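Coatomer subunit delta (Saccharomyces cerevisiae, PDB 5FJZ) is a coatomer subunit that probably serves retrograde Golgi-to-ER transport of dilysine-tagged proteins and through its mu-homology domain, present here, binds a tryptophan-motif peptide of Dsl1. Local coordinates at residues Leu42-Asn47 with Ser54-Ala59; Leu107-Val112 with Ser235-Ala240; Ile241-Met246 with Asp251-Tyr256. All coordinates share one frame; numbering follows the deposited sequence.

Interaction 1 (Leu42-Asn47 with Ser54-Ala59)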
loop_
_atom_site.group_PDB
_atom_site.type_symbol
_atom_site.label_atom_id
_atom_site.label_comp_id
_atom_site.label_asym_id
_atom_site.label_seq_id
_atom_site.Cartn_x
_atom_site.Cartn_y
_atom_site.Cartn_z
ATOM N N LEU A 42 -11.886 13.150 14.270
ATOM C CA LEU A 42 -11.838 14.436 14.860
ATOM C C LEU A 42 -10.367 14.785 15.126
ATOM O O LEU A 42 -9.698 14.088 15.853
ATOM C CB LEU A 42 -12.629 14.355 16.154
ATOM C CG LEU A 42 -12.843 15.781 16.585
ATOM C CD1 LEU A 42 -14.128 16.053 17.281
ATOM C CD2 LEU A 42 -11.732 16.159 17.491
ATOM N N GLU A 43 -9.868 15.827 14.470
ATOM C CA GLU A 43 -8.493 16.264 14.567
ATOM C C GLU A 43 -8.435 17.595 15.297
ATOM O O GLU A 43 -9.277 18.500 15.093
ATOM C CB GLU A 43 -7.889 16.453 13.194
ATOM C CG GLU A 43 -7.658 15.154 12.463
ATOM C CD GLU A 43 -7.061 15.339 11.078
ATOM O OE1 GLU A 43 -6.880 16.485 10.621
ATOM O OE2 GLU A 43 -6.783 14.325 10.437
ATOM N N LEU A 44 -7.439 17.722 16.146
ATOM C CA LEU A 44 -7.160 18.928 16.898
ATOM C C LEU A 44 -5.808 19.508 16.504
ATOM O O LEU A 44 -4.838 18.763 16.466
ATOM C CB LEU A 44 -7.183 18.526 18.418
ATOM C CG LEU A 44 -6.832 19.605 19.425
ATOM C CD1 LEU A 44 -7.822 20.731 19.302
ATOM C CD2 LEU A 44 -6.833 18.997 20.836
ATOM N N ARG A 45 -5.769 20.797 16.187
ATOM C CA ARG A 45 -4.555 21.547 15.952
ATOM C C ARG A 45 -4.512 22.659 17.005
ATOM O O ARG A 45 -5.464 23.463 17.166
ATOM C CB ARG A 45 -4.495 22.114 14.587
ATOM C CG ARG A 45 -4.190 21.164 13.434
ATOM C CD ARG A 45 -4.421 21.817 12.079
ATOM N NE ARG A 45 -3.665 23.058 11.892
ATOM C CZ ARG A 45 -3.802 23.912 10.856
ATOM N NH1 ARG A 45 -4.671 23.656 9.918
ATOM N NH2 ARG A 45 -3.072 25.011 10.764
ATOM N N ILE A 46 -3.394 22.742 17.685
ATOM C CA ILE A 46 -3.129 23.805 18.617
ATOM C C ILE A 46 -1.803 24.499 18.339
ATOM O O ILE A 46 -0.777 23.853 18.171
ATOM C CB ILE A 46 -3.149 23.305 20.052
ATOM C CG1 ILE A 46 -4.515 22.673 20.334
ATOM C CG2 ILE A 46 -2.946 24.474 21.009
ATOM C CD1 ILE A 46 -4.633 22.061 21.692
ATOM N N ASN A 47 -1.823 25.825 18.231
ATOM C CA ASN A 47 -0.597 26.516 17.898
ATOM C C ASN A 47 -0.248 27.616 18.879
ATOM O O ASN A 47 0.692 28.347 18.641
ATOM C CB ASN A 47 -0.616 26.996 16.455
ATOM C CG ASN A 47 -1.547 28.152 16.221
ATOM O OD1 ASN A 47 -2.190 28.713 17.144
ATOM N ND2 ASN A 47 -1.527 28.592 15.005
ATOM N N SER A 54 -6.219 22.021 27.432
ATOM C CA SER A 54 -7.603 22.234 27.076
ATOM C C SER A 54 -8.312 20.921 26.926
ATOM O O SER A 54 -7.698 19.836 26.796
ATOM C CB SER A 54 -7.662 23.073 25.802
ATOM O OG SER A 54 -6.798 22.500 24.805
ATOM N N ASN A 55 -9.635 20.972 27.052
ATOM C CA ASN A 55 -10.467 19.839 26.838
ATOM C C ASN A 55 -11.622 20.225 25.938
ATOM O O ASN A 55 -12.046 21.383 25.896
ATOM C CB ASN A 55 -11.109 19.298 28.128
ATOM C CG ASN A 55 -10.138 18.570 29.064
ATOM O OD1 ASN A 55 -8.935 18.326 28.785
ATOM N ND2 ASN A 55 -10.661 18.257 30.207
ATOM N N LEU A 56 -12.098 19.275 25.135
ATOM C CA LEU A 56 -13.128 19.584 24.108
ATOM C C LEU A 56 -14.398 18.966 24.594
ATOM O O LEU A 56 -14.363 17.854 25.030
ATOM C CB LEU A 56 -12.788 18.871 22.781
ATOM C CG LEU A 56 -11.778 19.446 21.795
ATOM C CD1 LEU A 56 -10.648 20.264 22.371
ATOM C CD2 LEU A 56 -11.286 18.364 20.833
ATOM N N LYS A 57 -15.508 19.710 24.545
ATOM C CA LYS A 57 -16.807 19.139 24.899
ATOM C C LYS A 57 -17.558 18.933 23.613
ATOM O O LYS A 57 -17.772 19.872 22.877
ATOM C CB LYS A 57 -17.641 20.053 25.807
ATOM C CG LYS A 57 -17.358 19.892 27.287
ATOM C CD LYS A 57 -18.253 20.824 28.120
ATOM C CE LYS A 57 -17.739 20.990 29.549
ATOM N NZ LYS A 57 -18.284 22.246 30.138
ATOM N N LEU A 58 -17.943 17.692 23.340
ATOM C CA LEU A 58 -18.713 17.439 22.134
ATOM C C LEU A 58 -20.141 17.906 22.338
ATOM O O LEU A 58 -20.615 17.911 23.463
ATOM C CB LEU A 58 -18.698 15.972 21.839
ATOM C CG LEU A 58 -17.302 15.271 21.698
ATOM C CD1 LEU A 58 -17.388 13.854 21.313
ATOM C CD2 LEU A 58 -16.429 15.964 20.687
ATOM N N ALA A 59 -20.836 18.197 21.239
ATOM C CA ALA A 59 -22.256 18.657 21.281
ATOM C C ALA A 59 -23.161 17.651 21.985
ATOM O O ALA A 59 -22.979 16.410 21.960
ATOM C CB ALA A 59 -22.821 18.896 19.906
#
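Leu42, Leu44 and Ile46 face Leu58, Leu56 and Ser54 across the gap between two layers of beta structure. The strand axes stay 10.6 Å apart and run 147° from parallel, so side chains alone bridge the space. No hydrogen bond crosses it. Leu56 has two partners, one for each methyl. Its CD2 meets CD2 of Leu42 at 4.0 Å, and its CD1 meets CD1 of Leu44 at 4.2 Å. Leu42 is forked in the same way. With CG anti to the backbone N (chi1 -167°), the fork is turned to the facing strand. The CD1 methyl of Leu42 lies 4.1 Å from CD2 of Leu58. Leu42 passes alongside both Leu56 and Leu58, each pair pointing in opposite directions. Leu44 meets Leu56 at a slant. The CB of Leu58 does not point at the facing strand, but its branched end comes nearer. At the far end the contact turns partly polar. The CD1 methyl of Ile46 reaches to 3.8 Å from OG of Ser54. That hydroxyl is hydrogen-bonded to the carbonyl O of Leu51. These two beta layers of the mu-homology domain pack here through buried, mostly apolar side chains, within the Dsl1-interacting region. Strand 33-46 lies between strands 15-27 and 104-113 in the large sheet, while strand 54-58 lies between strands 87-88 and 241-246 in a three-stranded sheet. Ile17 of strand 15-27 touches Leu44 and Leu56.

Interaction 2 (Leu107-Val112 with Ser235-Ala240)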
loop_
_atom_site.group_PDB
_atom_site.type_symbol
_atom_site.label_atom_id
_atom_site.label_comp_id
_atom_site.label_asym_id
_atom_site.label_seq_id
_atom_site.Cartn_x
_atom_site.Cartn_y
_atom_site.Cartn_z
ATOM N N LEU A 107 -10.186 11.179 17.993
ATOM C CA LEU A 107 -11.356 10.354 17.998
ATOM C C LEU A 107 -11.648 9.925 16.579
ATOM O O LEU A 107 -11.518 10.734 15.632
ATOM C CB LEU A 107 -12.552 11.147 18.609
ATOM C CG LEU A 107 -13.884 10.409 18.616
ATOM C CD1 LEU A 107 -13.866 9.348 19.723
ATOM C CD2 LEU A 107 -14.998 11.431 18.929
ATOM N N ARG A 108 -12.046 8.697 16.410
ATOM C CA ARG A 108 -12.430 8.124 15.114
ATOM C C ARG A 108 -13.710 7.300 15.257
ATOM O O ARG A 108 -14.084 6.857 16.361
ATOM C CB ARG A 108 -11.361 7.083 14.687
ATOM C CG ARG A 108 -10.132 7.718 14.126
ATOM C CD ARG A 108 -9.094 6.622 13.956
ATOM N NE ARG A 108 -8.005 7.084 13.091
ATOM C CZ ARG A 108 -6.864 6.412 12.932
ATOM N NH1 ARG A 108 -6.643 5.259 13.592
ATOM N NH2 ARG A 108 -5.931 6.898 12.127
ATOM N N TRP A 109 -14.412 7.150 14.143
ATOM C CA TRP A 109 -15.659 6.437 14.074
ATOM C C TRP A 109 -15.782 5.798 12.728
ATOM O O TRP A 109 -15.160 6.209 11.786
ATOM C CB TRP A 109 -16.857 7.338 14.489
ATOM C CG TRP A 109 -17.048 8.591 13.720
ATOM C CD1 TRP A 109 -17.936 8.789 12.684
ATOM C CD2 TRP A 109 -16.408 9.834 13.957
ATOM N NE1 TRP A 109 -17.827 10.142 12.242
ATOM C CE2 TRP A 109 -16.943 10.791 13.057
ATOM C CE3 TRP A 109 -15.520 10.298 14.948
ATOM C CZ2 TRP A 109 -16.474 12.035 13.002
ATOM C CZ3 TRP A 109 -15.091 11.553 14.878
ATOM C CH2 TRP A 109 -15.531 12.413 13.946
ATOM N N ARG A 110 -16.629 4.782 12.640
ATOM C CA ARG A 110 -16.892 4.076 11.417
ATOM C C ARG A 110 -18.245 3.409 11.475
ATOM O O ARG A 110 -18.545 2.708 12.445
ATOM C CB ARG A 110 -15.840 2.986 11.205
ATOM C CG ARG A 110 -15.935 2.304 9.857
ATOM C CD ARG A 110 -14.687 1.481 9.547
ATOM N NE ARG A 110 -14.733 0.220 10.210
ATOM C CZ ARG A 110 -15.305 -0.875 9.728
ATOM N NH1 ARG A 110 -15.743 -0.934 8.503
ATOM N NH2 ARG A 110 -15.295 -1.996 10.419
ATOM N N LYS A 111 -18.999 3.531 10.406
ATOM C CA LYS A 111 -20.291 2.860 10.373
ATOM C C LYS A 111 -20.510 2.344 9.009
ATOM O O LYS A 111 -20.086 2.967 8.003
ATOM C CB LYS A 111 -21.415 3.824 10.796
ATOM C CG LYS A 111 -22.715 3.094 10.751
ATOM C CD LYS A 111 -23.777 3.739 11.601
ATOM C CE LYS A 111 -25.100 3.038 11.412
ATOM N NZ LYS A 111 -26.080 3.862 12.106
ATOM N N VAL A 112 -21.145 1.175 8.953
ATOM C CA VAL A 112 -21.432 0.498 7.740
ATOM C C VAL A 112 -22.936 0.379 7.515
ATOM O O VAL A 112 -23.740 0.286 8.457
ATOM C CB VAL A 112 -20.783 -0.888 7.575
ATOM C CG1 VAL A 112 -19.264 -0.861 7.759
ATOM C CG2 VAL A 112 -21.496 -1.976 8.344
ATOM N N SER A 235 -20.919 18.014 11.194
ATOM C CA SER A 235 -20.593 17.056 10.140
ATOM C C SER A 235 -21.819 16.401 9.544
ATOM O O SER A 235 -22.942 16.471 10.123
ATOM C CB SER A 235 -19.656 15.906 10.684
ATOM O OG SER A 235 -20.410 14.899 11.397
ATOM N N PHE A 236 -21.595 15.657 8.472
ATOM C CA PHE A 236 -22.615 14.775 7.882
ATOM C C PHE A 236 -23.369 13.913 8.909
ATOM O O PHE A 236 -24.579 13.757 8.827
ATOM C CB PHE A 236 -22.068 13.919 6.686
ATOM C CG PHE A 236 -23.118 13.053 5.969
ATOM C CD1 PHE A 236 -24.184 13.631 5.227
ATOM C CD2 PHE A 236 -23.005 11.660 5.951
ATOM C CE1 PHE A 236 -25.103 12.831 4.538
ATOM C CE2 PHE A 236 -23.932 10.854 5.251
ATOM C CZ PHE A 236 -24.981 11.432 4.563
ATOM N N THR A 237 -22.668 13.263 9.800
ATOM C CA THR A 237 -23.374 12.331 10.725
ATOM C C THR A 237 -23.857 13.108 11.957
ATOM O O THR A 237 -24.390 12.506 12.873
ATOM C CB THR A 237 -22.475 11.211 11.182
ATOM O OG1 THR A 237 -21.323 11.809 11.791
ATOM C CG2 THR A 237 -22.097 10.328 10.004
ATOM N N GLY A 238 -23.631 14.415 12.004
ATOM C CA GLY A 238 -24.002 15.210 13.208
ATOM C C GLY A 238 -22.933 15.502 14.235
ATOM O O GLY A 238 -23.232 16.045 15.276
ATOM N N MET A 239 -21.666 15.100 14.008
ATOM C CA MET A 239 -20.620 15.445 14.939
ATOM C C MET A 239 -20.359 16.953 14.966
ATOM O O MET A 239 -20.331 17.617 13.934
ATOM C CB MET A 239 -19.326 14.622 14.553
ATOM C CG MET A 239 -18.050 14.760 15.467
ATOM S SD MET A 239 -18.190 14.408 17.236
ATOM C CE MET A 239 -18.587 12.661 17.217
ATOM N N ALA A 240 -20.151 17.469 16.173
ATOM C CA ALA A 240 -19.994 18.911 16.378
ATOM C C ALA A 240 -19.456 19.146 17.811
ATOM O O ALA A 240 -19.464 18.278 18.642
ATOM C CB ALA A 240 -21.345 19.599 16.206
#
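A methionine folded back over a tryptophan marks this contact. Met239 lies against the six-membered ring of Trp109, with its CG 3.8 Å from CH2 and its CE over one face of the indole. SD of Met239 stands obliquely, 5.1 Å from the centroid of that Trp109 ring and 28° off its normal. The methionine chain bends twice, at chi2 and at chi3. These bends carry the methyl across to Leu107, and CE of Met239 lies 4.2 Å from CD2 of Leu107. The methyl therefore sits both over the indole face and against Leu107. At the pyrrole end of the indole, OG1 of Thr237 comes obliquely to 3.9 Å from NE1 of Trp109. Both polar atoms are satisfied by Glu21 of strand 15-27, whose OE2 is hydrogen-bonded to each. The carboxylate thus ties the strand to the loop. Ser235 to Gly238 form a type I beta turn, closed by the bond from Gly238 N to Ser235 O at 2.9 Å. OG of Ser235 also accepts a bond from Met239 N at 2.9 Å, and has a weak bond to Glu21 OE2. The first fixes the backbone of Met239, where the side chain starts. The pairing of Met239 with Trp109 is a Met-aromatic contact. It packs the beta turn and the residue after it against strand 104-113 of the large sheet, in this mu-homology domain of the adaptor medium-subunit family.

Interaction 3 (Ile241-Met246 with Asp251-Tyr256)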
loop_
_atom_site.group_PDB
_atom_site.type_symbol
_atom_site.label_atom_id
_atom_site.label_comp_id
_atom_site.label_asym_id
_atom_site.label_seq_id
_atom_site.Cartn_x
_atom_site.Cartn_y
_atom_site.Cartn_z
ATOM N N ILE A 241 -18.968 20.367 18.042
ATOM C CA ILE A 241 -18.348 20.768 19.263
ATOM C C ILE A 241 -19.287 21.760 19.975
ATOM O O ILE A 241 -19.843 22.670 19.350
ATOM C CB ILE A 241 -17.041 21.501 18.969
ATOM C CG1 ILE A 241 -16.089 20.588 18.192
ATOM C CG2 ILE A 241 -16.373 21.997 20.268
ATOM C CD1 ILE A 241 -15.740 19.290 18.869
ATOM N N GLN A 242 -19.392 21.577 21.268
ATOM C CA GLN A 242 -20.200 22.491 22.127
ATOM C C GLN A 242 -19.359 23.600 22.706
ATOM O O GLN A 242 -19.715 24.765 22.686
ATOM C CB GLN A 242 -20.639 21.627 23.261
ATOM C CG GLN A 242 -21.306 22.337 24.367
ATOM C CD GLN A 242 -22.578 21.554 24.538
ATOM O OE1 GLN A 242 -22.717 20.764 25.461
ATOM N NE2 GLN A 242 -23.497 21.667 23.516
ATOM N N SER A 243 -18.202 23.227 23.239
ATOM C CA SER A 243 -17.292 24.238 23.705
ATOM C C SER A 243 -15.907 23.618 23.842
ATOM O O SER A 243 -15.706 22.378 23.802
ATOM C CB SER A 243 -17.699 24.791 25.070
ATOM O OG SER A 243 -17.751 23.707 26.001
ATOM N N VAL A 244 -14.966 24.522 24.051
ATOM C CA VAL A 244 -13.639 24.152 24.469
ATOM C C VAL A 244 -13.338 24.933 25.796
ATOM O O VAL A 244 -13.610 26.123 25.901
ATOM C CB VAL A 244 -12.625 24.538 23.384
ATOM C CG1 VAL A 244 -11.206 24.177 23.866
ATOM C CG2 VAL A 244 -12.879 23.807 22.067
ATOM N N VAL A 245 -12.630 24.263 26.695
ATOM C CA VAL A 245 -12.579 24.608 28.052
ATOM C C VAL A 245 -11.164 24.286 28.576
ATOM O O VAL A 245 -10.527 23.361 28.117
ATOM C CB VAL A 245 -13.731 23.720 28.627
ATOM C CG1 VAL A 245 -13.305 22.725 29.680
ATOM C CG2 VAL A 245 -14.999 24.508 28.844
ATOM N N MET A 246 -10.732 25.020 29.587
ATOM C CA MET A 246 -9.522 24.702 30.336
ATOM C C MET A 246 -9.703 23.376 31.001
ATOM O O MET A 246 -10.777 23.112 31.553
ATOM C CB MET A 246 -9.242 25.798 31.386
ATOM C CG MET A 246 -8.695 27.084 30.805
ATOM S SD MET A 246 -6.999 26.818 30.241
ATOM C CE MET A 246 -6.103 26.754 31.818
ATOM N N ASP A 251 -15.410 25.850 33.631
ATOM C CA ASP A 251 -16.128 27.125 33.452
ATOM C C ASP A 251 -15.388 28.125 32.591
ATOM O O ASP A 251 -15.990 29.090 32.108
ATOM C CB ASP A 251 -16.357 27.797 34.811
ATOM C CG ASP A 251 -17.370 27.066 35.658
ATOM O OD1 ASP A 251 -18.274 26.416 35.087
ATOM O OD2 ASP A 251 -17.230 27.128 36.895
ATOM N N GLN A 252 -14.081 27.919 32.415
ATOM C CA GLN A 252 -13.258 28.826 31.629
ATOM C C GLN A 252 -13.187 28.308 30.185
ATOM O O GLN A 252 -12.459 27.359 29.894
ATOM C CB GLN A 252 -11.848 28.930 32.227
ATOM C CG GLN A 252 -10.905 29.887 31.487
ATOM C CD GLN A 252 -11.486 31.294 31.321
ATOM O OE1 GLN A 252 -11.933 31.680 30.236
ATOM N NE2 GLN A 252 -11.483 32.069 32.408
ATOM N N GLU A 253 -13.939 28.962 29.302
ATOM C CA GLU A 253 -14.021 28.593 27.904
ATOM C C GLU A 253 -12.912 29.266 27.141
ATOM O O GLU A 253 -12.426 30.346 27.537
ATOM C CB GLU A 253 -15.386 28.966 27.333
ATOM C CG GLU A 253 -16.506 28.254 28.090
ATOM C CD GLU A 253 -17.837 28.280 27.374
ATOM O OE1 GLU A 253 -18.035 29.167 26.518
ATOM O OE2 GLU A 253 -18.692 27.405 27.664
ATOM N N LEU A 254 -12.491 28.619 26.051
ATOM C CA LEU A 254 -11.367 29.099 25.270
ATOM C C LEU A 254 -11.839 29.423 23.842
ATOM O O LEU A 254 -12.760 28.804 23.374
ATOM C CB LEU A 254 -10.308 27.994 25.241
ATOM C CG LEU A 254 -9.192 27.925 26.293
ATOM C CD1 LEU A 254 -9.189 29.065 27.303
ATOM C CD2 LEU A 254 -9.145 26.570 26.965
ATOM N N PRO A 255 -11.118 30.283 23.131
ATOM C CA PRO A 255 -11.488 30.591 21.760
ATOM C C PRO A 255 -11.066 29.415 20.834
ATOM O O PRO A 255 -10.055 28.753 21.078
ATOM C CB PRO A 255 -10.606 31.758 21.403
ATOM C CG PRO A 255 -9.371 31.605 22.303
ATOM C CD PRO A 255 -9.996 31.138 23.592
ATOM N N TYR A 256 -11.830 29.189 19.791
ATOM C CA TYR A 256 -11.518 28.068 18.868
ATOM C C TYR A 256 -12.342 28.227 17.587
ATOM O O TYR A 256 -13.249 29.050 17.519
ATOM C CB TYR A 256 -11.783 26.741 19.501
ATOM C CG TYR A 256 -13.251 26.487 19.780
ATOM C CD1 TYR A 256 -13.845 26.974 20.951
ATOM C CD2 TYR A 256 -14.032 25.733 18.908
ATOM C CE1 TYR A 256 -15.182 26.753 21.231
ATOM C CE2 TYR A 256 -15.370 25.520 19.162
ATOM C CZ TYR A 256 -15.930 26.003 20.332
ATOM O OH TYR A 256 -17.227 25.790 20.578
HETATM O O HOH W 1 -19.005 25.101 18.874
#
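Val244 lies over one face of the Tyr256 ring. Its CG2 methyl sits 3.6 Å from the ring centroid and 17° off the normal, a CH-pi contact. It is offset toward the rim, nearest CD1 and CG. With CG2 anti to its own carbonyl carbon, Val244 turns its other methyl, CG1, toward CB of Leu254. Those two side chains cross at about a right angle. Ile241 approaches the ring obliquely, its CG2 lying 3.8 Å from CE2 of Tyr256. The phenol oxygen ends at a water that bridges it to the strand. Tyr256 OH donates to this water, which in turn donates to the carbonyl O of Ile241. The water lies in the plane of the ring, at its edge. Lys231 also makes a cation-pi contact with Tyr256. The backbones meet in a single antiparallel beta bridge, with Val245 and Glu253 as a non-hydrogen-bonded pair. Bonds flank it on both sides. Leu254 N donates to Val244 O at 2.7 Å, and Met246 N donates to Gln252 O at 2.9 Å. The loop thus joins one edge of strand 241-246. The other edge pairs with strand 54-58, where two residues, Gln242 and Ser243, sit opposite the single Lys57, a classic beta bulge. Met246 is partly exposed and Gln252 exposed. They run side by side in the same direction, their CG atoms 3.6 Å apart. Leu254 crosses Met246 at about a right angle, and its CD2 lies 3.9 Å from CG of Met246. At the bridge itself, CG2 of Val245 touches the aliphatic part of Glu253 at CG, 4.1 Å away. The carboxylate of Glu253 reaches back along the strand, with OE2 3.8 Å from CB of Ser243.

Overall arrangement
Interactions 1 and 2 are buried, while interaction 3 is partly buried and holds several exposed residues. Interaction 1 joins the three-stranded sheet to the large one through apolar branches. Interaction 2 packs a loop on the large sheet and adds a sulfur, an indole and a shared carboxylate. Interaction 3, further from the chain centre, relies on backbone bonds as well as side chains. Strands 33-46 and 104-113 are neighbours, so interactions 1 and 2 share a sheet. Strands 54-58 and 241-246 pair likewise between interactions 1 and 3, whose centres are about 9 Å apart. Segment 235-240 runs straight into 241-246, linking interactions 2 and 3 through the chain.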